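Local coordinates for protein catechol 1,2 dioxygenase (Acinetobacter radioresistens, PDB 2XSU) that probably catalyses the iron(III)-dependent intradiol cleavage of catechol by dioxygen to cis,cis-muconate, the first step of this branch of the beta-ketoadipate pathway, at residues Y201-P204 with T209-L212; A14-M19 with V35-L40. The protein carries 1 engineered substitution. All blocks are in the same frame, centred on the assembly; numbering follows the deposited sequence.

Contact 1: Y201-P204 with T209-L212. With FE (Fe (III) ion), chain B; PIE (1,2-diacyl-sn-glycero-3-phosphoinositol), chain C.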
# COMPACT_ATOMS: atom_id res chain seq x y z
N TYR A 201 13.85 -20.66 3.80
CA TYR A 201 14.41 -19.43 3.27
C TYR A 201 13.91 -18.26 4.06
O TYR A 201 12.89 -18.35 4.74
CB TYR A 201 14.00 -19.30 1.80
CG TYR A 201 12.49 -19.42 1.56
CD1 TYR A 201 11.65 -18.30 1.62
CD2 TYR A 201 11.92 -20.65 1.24
CE1 TYR A 201 10.30 -18.40 1.38
CE2 TYR A 201 10.55 -20.77 0.99
CZ TYR A 201 9.74 -19.64 1.07
OH TYR A 201 8.38 -19.73 0.85
N GLY A 202 14.65 -17.16 3.97
CA GLY A 202 14.20 -15.87 4.46
C GLY A 202 13.65 -14.91 3.40
O GLY A 202 13.70 -15.12 2.18
N CYS A 203 13.14 -13.82 3.93
CA CYS A 203 12.70 -12.71 3.12
C CYS A 203 13.94 -12.12 2.42
O CYS A 203 15.06 -12.29 2.91
CB CYS A 203 12.08 -11.67 4.04
SG CYS A 203 10.44 -12.15 4.65
N PRO A 204 13.74 -11.42 1.28
CA PRO A 204 14.90 -10.71 0.68
C PRO A 204 15.50 -9.74 1.70
O PRO A 204 14.80 -8.85 2.20
CB PRO A 204 14.27 -9.95 -0.50
CG PRO A 204 12.97 -10.67 -0.80
CD PRO A 204 12.50 -11.24 0.52
N THR A 209 9.88 -6.09 3.51
CA THR A 209 9.33 -6.93 4.56
C THR A 209 10.34 -7.13 5.70
O THR A 209 10.03 -6.90 6.88
CB THR A 209 8.78 -8.28 4.00
OG1 THR A 209 7.85 -8.01 2.93
CG2 THR A 209 8.05 -9.03 5.12
N GLN A 210 11.58 -7.48 5.34
CA GLN A 210 12.63 -7.65 6.34
C GLN A 210 12.94 -6.33 7.05
O GLN A 210 13.20 -6.32 8.25
CB GLN A 210 13.89 -8.28 5.74
CG GLN A 210 14.84 -8.83 6.83
CD GLN A 210 14.19 -9.89 7.71
OE1 GLN A 210 13.73 -10.90 7.19
NE2 GLN A 210 14.12 -9.66 9.03
N ALA A 211 12.86 -5.21 6.33
CA ALA A 211 13.08 -3.92 6.99
C ALA A 211 12.11 -3.72 8.15
O ALA A 211 12.49 -3.26 9.24
CB ALA A 211 12.97 -2.77 5.98
N LEU A 212 10.83 -4.03 7.93
CA LEU A 212 9.85 -3.84 8.97
C LEU A 212 10.02 -4.91 10.07
O LEU A 212 9.99 -4.59 11.27
CB LEU A 212 8.43 -3.84 8.38
CG LEU A 212 7.30 -3.74 9.41
CD1 LEU A 212 7.38 -2.46 10.28
CD2 LEU A 212 5.96 -3.74 8.67
FE FE B . 6.80 -21.24 -0.11
P PIE C . 12.64 1.29 6.89
O11 PIE C . 13.28 2.47 7.46
O12 PIE C . 11.23 0.87 7.71
O13 PIE C . 13.75 0.01 7.28
O14 PIE C . 12.55 1.11 5.44
C1 PIE C . 12.78 2.44 8.92
C2 PIE C . 11.57 3.39 8.82
C3 PIE C . 10.36 2.56 9.26
O31 PIE C . 9.15 2.88 8.55
O32 PIE C . 8.39 0.79 8.23
C31 PIE C . 8.21 1.90 8.72
C32 PIE C . 6.93 2.20 9.50
C33 PIE C . 5.70 2.03 8.62
C34 PIE C . 5.00 0.70 8.88
C35 PIE C . 3.49 0.87 8.84
C36 PIE C . 2.81 -0.30 8.12
C37 PIE C . 2.26 -1.30 9.13
C38 PIE C . 1.06 -2.04 8.56
C39 PIE C . 0.18 -2.41 9.58
C40 PIE C . -1.17 -2.69 9.35
C41 PIE C . -1.75 -2.64 8.09
C42 PIE C . -2.04 -4.05 7.56
O21 PIE C . 11.70 4.66 9.57
O22 PIE C . 12.74 4.00 11.48
C21 PIE C . 11.82 4.62 10.95
C22 PIE C . 10.87 5.41 11.87
C23 PIE C . 9.41 5.55 11.44
C24 PIE C . 8.63 6.39 12.46
C25 PIE C . 7.45 5.61 13.04
C26 PIE C . 6.35 5.43 12.00
C27 PIE C . 5.12 4.75 12.60
C28 PIE C . 4.26 4.12 11.50
C29 PIE C . 3.15 5.07 11.06
C47 PIE C . 2.13 4.38 10.16
C48 PIE C . 1.06 5.39 9.73
C49 PIE C . -0.23 4.68 9.30
C50 PIE C . -0.86 5.33 8.06
C51 PIE C . -0.50 4.58 6.77
C1' PIE C . 14.86 1.07 2.56
C2' PIE C . 15.20 2.53 2.51
C3' PIE C . 15.38 3.03 3.95
C4' PIE C . 14.18 2.78 4.76
C5' PIE C . 13.79 1.30 4.76
C6' PIE C . 13.55 0.82 3.30
O1' PIE C . 14.63 0.58 1.23
O2' PIE C . 16.41 2.77 1.80
O3' PIE C . 15.69 4.43 3.95
O4' PIE C . 13.28 3.69 5.37
O6' PIE C . 13.26 -0.58 3.31
C52 PIE C . -0.83 3.08 6.81
C53 PIE C . -2.30 2.81 6.46
C54 PIE C . -2.61 3.15 5.00
C55 PIE C . -3.52 2.10 4.37
C43 PIE C . -0.90 -4.57 6.67
C44 PIE C . -1.42 -5.18 5.37
C45 PIE C . -0.76 -6.53 5.11
C46 PIE C . 0.09 -6.48 3.84
O HOH W 1 15.54 -12.24 5.53
O HOH W 2 12.11 -8.40 2.65
O HOH W 3 5.99 -19.28 -0.40
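Cys203 carries the direct contact, with SG against the methyl CG2 of Thr209 at 4.0 Å and CB beside the amide oxygen OE1 of Gln210 at 3.6 Å. Small, weakly polar cysteine suits this buried spot, where Leu75 of helix 73-80 packs on both Cys203 and Thr209. No direct hydrogen bond joins the segments; two waters do the work. One donates to Cys203 O and to Gln210 OE1, the latter at 2.8 Å; the other donates to Pro204 O and accepts from Gln210 N at 2.9 Å, serving an amide of the helix's first turn. Gln210 swings CG anti to its backbone N (chi1 -164°) and then bends at chi2 (60°), which turns OE1 back to the loop while NE2 bonds Asn214 OD1. Thr209 splits its roles: its methyl meets the sulfur, while OG1 hydrogen-bonds Glu72 OE1. Farther out, Ala211 CB lies 3.2 Å from phospholipid O13, its small methyl allowing the head group close. At the other end Tyr201 OH binds iron at 2.4 Å, the metal lying at the ring edge and in its plane. With Tyr167, His225, His227 and a water, this forms the five-coordinate ferric site characteristic of intradiol dioxygenases.

Contact 2: A14-M19 with V35-L40; sequences ALVKQM and VVVRLL. With PIE (1,2-diacyl-sn-glycero-3-phosphoinositol), chain D.
Val16 carries this contact: its CG1 methyl reaches over the backbone of helix 30-49, 3.9 Å from Val37 O, and meets Val37 CG1 at 4.1 Å. The same methyl approaches Leu40 CB at 4.3 Å, so one branch touches two residues a helical turn apart. It gets there because CG1 stands anti to the backbone N (chi1 172°), and a beta-branched side chain, stiff and short, lets the helices come to 6.5 Å between Val16 CA and Val37 CA. Phe44, one turn beyond Leu40, also packs on Val16 and on Met19, extending this apolar seam. The contact is a helix-helix packing in the helical N-terminal part of the enzyme, which in catechol 1,2-dioxygenases forms the dimer interface and its lipid-binding tunnel. Leu40 faces both ways: CB meets Val16, while CG lies 4.1 Å from C40 of a phospholipid acyl chain. Val36 lies against the same chain, Val35 against the second acyl chain, and Leu39 spans both, CB at 3.7 Å from C40 and CD1 near C49, as aliphatic residues should against hydrocarbon tails. On the looser side, Val37 is only partly buried and Lys17 points away, its chain, extended as far as CE and then turned at chi4 (-80°), bringing NZ to a salt bridge with Asp22. Arg38, turned from Val16, pairs with Asp42 and with Asp49 of the second subunit.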
# COMPACT_ATOMS: atom_id res chain seq x y z
N ALA A 14 -18.63 11.66 10.92
CA ALA A 14 -19.27 12.74 10.18
C ALA A 14 -18.34 13.27 9.09
O ALA A 14 -18.78 13.46 7.95
CB ALA A 14 -19.72 13.86 11.13
N LEU A 15 -17.07 13.47 9.43
CA LEU A 15 -16.06 13.91 8.44
C LEU A 15 -15.86 12.91 7.29
O LEU A 15 -15.84 13.29 6.11
CB LEU A 15 -14.73 14.17 9.13
CG LEU A 15 -14.62 15.45 9.96
CD1 LEU A 15 -13.33 15.39 10.77
CD2 LEU A 15 -14.62 16.67 9.04
N VAL A 16 -15.72 11.63 7.64
CA VAL A 16 -15.56 10.59 6.61
C VAL A 16 -16.77 10.56 5.67
O VAL A 16 -16.60 10.44 4.44
CB VAL A 16 -15.30 9.21 7.25
CG1 VAL A 16 -15.33 8.10 6.19
CG2 VAL A 16 -13.93 9.18 7.89
N LYS A 17 -17.98 10.70 6.24
CA LYS A 17 -19.21 10.72 5.44
C LYS A 17 -19.24 11.94 4.52
O LYS A 17 -19.56 11.82 3.33
CB LYS A 17 -20.45 10.68 6.36
CG LYS A 17 -21.76 10.69 5.60
CD LYS A 17 -22.93 10.58 6.56
CE LYS A 17 -24.24 10.56 5.79
NZ LYS A 17 -24.64 11.93 5.40
N GLN A 18 -18.91 13.10 5.06
CA GLN A 18 -18.92 14.34 4.27
C GLN A 18 -18.00 14.24 3.07
O GLN A 18 -18.35 14.69 1.97
CB GLN A 18 -18.48 15.50 5.14
CG GLN A 18 -19.55 15.93 6.11
CD GLN A 18 -19.01 16.83 7.21
OE1 GLN A 18 -17.96 17.47 7.05
NE2 GLN A 18 -19.72 16.88 8.33
N MET A 19 -16.83 13.65 3.27
CA MET A 19 -15.82 13.57 2.22
C MET A 19 -16.03 12.44 1.21
O MET A 19 -15.74 12.60 0.01
CB MET A 19 -14.41 13.52 2.85
CG MET A 19 -14.07 14.76 3.68
SD MET A 19 -12.37 14.84 4.30
CE MET A 19 -12.36 13.39 5.37
N VAL A 35 -16.70 -0.66 2.89
CA VAL A 35 -15.37 -1.02 3.38
C VAL A 35 -14.47 0.23 3.53
O VAL A 35 -13.82 0.40 4.58
CB VAL A 35 -14.70 -2.12 2.49
CG1 VAL A 35 -13.21 -2.33 2.93
CG2 VAL A 35 -15.51 -3.42 2.50
N VAL A 36 -14.48 1.11 2.54
CA VAL A 36 -13.69 2.35 2.61
C VAL A 36 -14.09 3.22 3.81
O VAL A 36 -13.22 3.70 4.57
CB VAL A 36 -13.77 3.12 1.27
CG1 VAL A 36 -13.22 4.55 1.42
CG2 VAL A 36 -13.05 2.30 0.17
N VAL A 37 -15.39 3.41 4.02
CA VAL A 37 -15.88 4.22 5.13
C VAL A 37 -15.43 3.63 6.47
O VAL A 37 -14.99 4.35 7.37
CB VAL A 37 -17.41 4.38 5.03
CG1 VAL A 37 -17.98 4.96 6.31
CG2 VAL A 37 -17.75 5.26 3.85
N ARG A 38 -15.52 2.32 6.61
CA ARG A 38 -15.09 1.66 7.84
C ARG A 38 -13.59 1.79 8.07
O ARG A 38 -13.17 2.18 9.17
CB ARG A 38 -15.53 0.19 7.82
CG ARG A 38 -14.93 -0.68 8.97
CD ARG A 38 -15.32 -0.20 10.38
NE ARG A 38 -14.67 -1.02 11.41
CZ ARG A 38 -15.31 -1.98 12.08
NH1 ARG A 38 -16.61 -2.17 11.90
NH2 ARG A 38 -14.65 -2.70 12.99
N LEU A 39 -12.79 1.47 7.06
CA LEU A 39 -11.33 1.49 7.24
C LEU A 39 -10.80 2.90 7.45
O LEU A 39 -9.89 3.08 8.26
CB LEU A 39 -10.59 0.80 6.08
CG LEU A 39 -10.90 -0.70 5.95
CD1 LEU A 39 -10.18 -1.23 4.71
CD2 LEU A 39 -10.54 -1.50 7.21
N LEU A 40 -11.37 3.88 6.76
CA LEU A 40 -10.92 5.27 6.95
C LEU A 40 -11.28 5.78 8.34
O LEU A 40 -10.47 6.42 8.99
CB LEU A 40 -11.51 6.20 5.91
CG LEU A 40 -10.79 6.26 4.57
CD1 LEU A 40 -11.69 6.99 3.55
CD2 LEU A 40 -9.46 7.02 4.79
P PIE D . -10.39 -1.34 -9.96
O11 PIE D . -11.14 -2.51 -10.38
O12 PIE D . -10.74 -0.88 -8.39
O13 PIE D . -11.07 -0.07 -10.94
O14 PIE D . -8.97 -1.19 -10.32
C1 PIE D . -12.38 -2.44 -9.47
C2 PIE D . -11.93 -3.38 -8.32
C3 PIE D . -11.98 -2.52 -7.05
O31 PIE D . -10.94 -2.84 -6.10
O32 PIE D . -10.37 -0.75 -5.52
C31 PIE D . -10.80 -1.85 -5.18
C32 PIE D . -11.18 -2.11 -3.72
C33 PIE D . -9.96 -1.94 -2.81
C34 PIE D . -9.98 -0.59 -2.10
C35 PIE D . -9.49 -0.73 -0.66
C36 PIE D . -8.58 0.43 -0.26
C37 PIE D . -9.37 1.46 0.55
C38 PIE D . -8.45 2.21 1.51
C39 PIE D . -9.15 2.61 2.64
C40 PIE D . -8.53 2.91 3.86
C41 PIE D . -7.15 2.83 4.04
C42 PIE D . -6.54 4.24 4.12
O21 PIE D . -12.71 -4.64 -8.20
O22 PIE D . -14.83 -3.95 -8.63
C21 PIE D . -14.06 -4.57 -7.90
C22 PIE D . -14.66 -5.33 -6.70
C23 PIE D . -13.82 -5.46 -5.44
C24 PIE D . -14.57 -6.26 -4.37
C25 PIE D . -14.76 -5.45 -3.08
C26 PIE D . -13.44 -5.28 -2.35
C27 PIE D . -13.63 -4.56 -1.02
C28 PIE D . -12.31 -3.94 -0.53
C29 PIE D . -11.58 -4.89 0.41
C47 PIE D . -10.40 -4.20 1.11
C48 PIE D . -9.68 -5.20 2.02
C49 PIE D . -8.88 -4.48 3.10
C50 PIE D . -7.52 -5.14 3.34
C51 PIE D . -6.38 -4.43 2.60
C1' PIE D . -6.91 -1.24 -13.38
C2' PIE D . -6.99 -2.71 -13.70
C3' PIE D . -8.43 -3.19 -13.42
C4' PIE D . -8.84 -2.90 -12.04
C5' PIE D . -8.70 -1.41 -11.70
C6' PIE D . -7.23 -0.96 -11.92
O1' PIE D . -5.56 -0.78 -13.57
O2' PIE D . -6.68 -2.98 -15.06
O3' PIE D . -8.54 -4.59 -13.69
O4' PIE D . -9.16 -3.78 -10.98
O6' PIE D . -7.13 0.45 -11.67
C52 PIE D . -6.29 -2.92 2.90
C53 PIE D . -5.52 -2.64 4.19
C54 PIE D . -4.04 -3.01 4.06
C55 PIE D . -3.15 -1.95 4.71
C43 PIE D . -6.02 4.72 2.76
C44 PIE D . -4.62 5.31 2.85
C45 PIE D . -4.54 6.65 2.11
C46 PIE D . -3.59 6.55 0.93

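From the N terminus, helix 9-20 leads through a loop into helix 30-49, and contact 2 closes that connection by laying the first helix on the second. The chain then runs through the remaining N-terminal helices and into the beta-rich catalytic domain, where contact 1 closes a much shorter loop between strand 201-202 and helix 208-215. The two closures follow in series, neither nesting nor crossing. The nearest atoms of contact 1 and contact 2 are about 17 Å apart. What they share is the lipid-filled middle of the dimer: each contact has residues against one of the two bound phospholipids, and Leu212 of contact 1 packs on Ile32 of the second subunit, at the start of its helix 30-49.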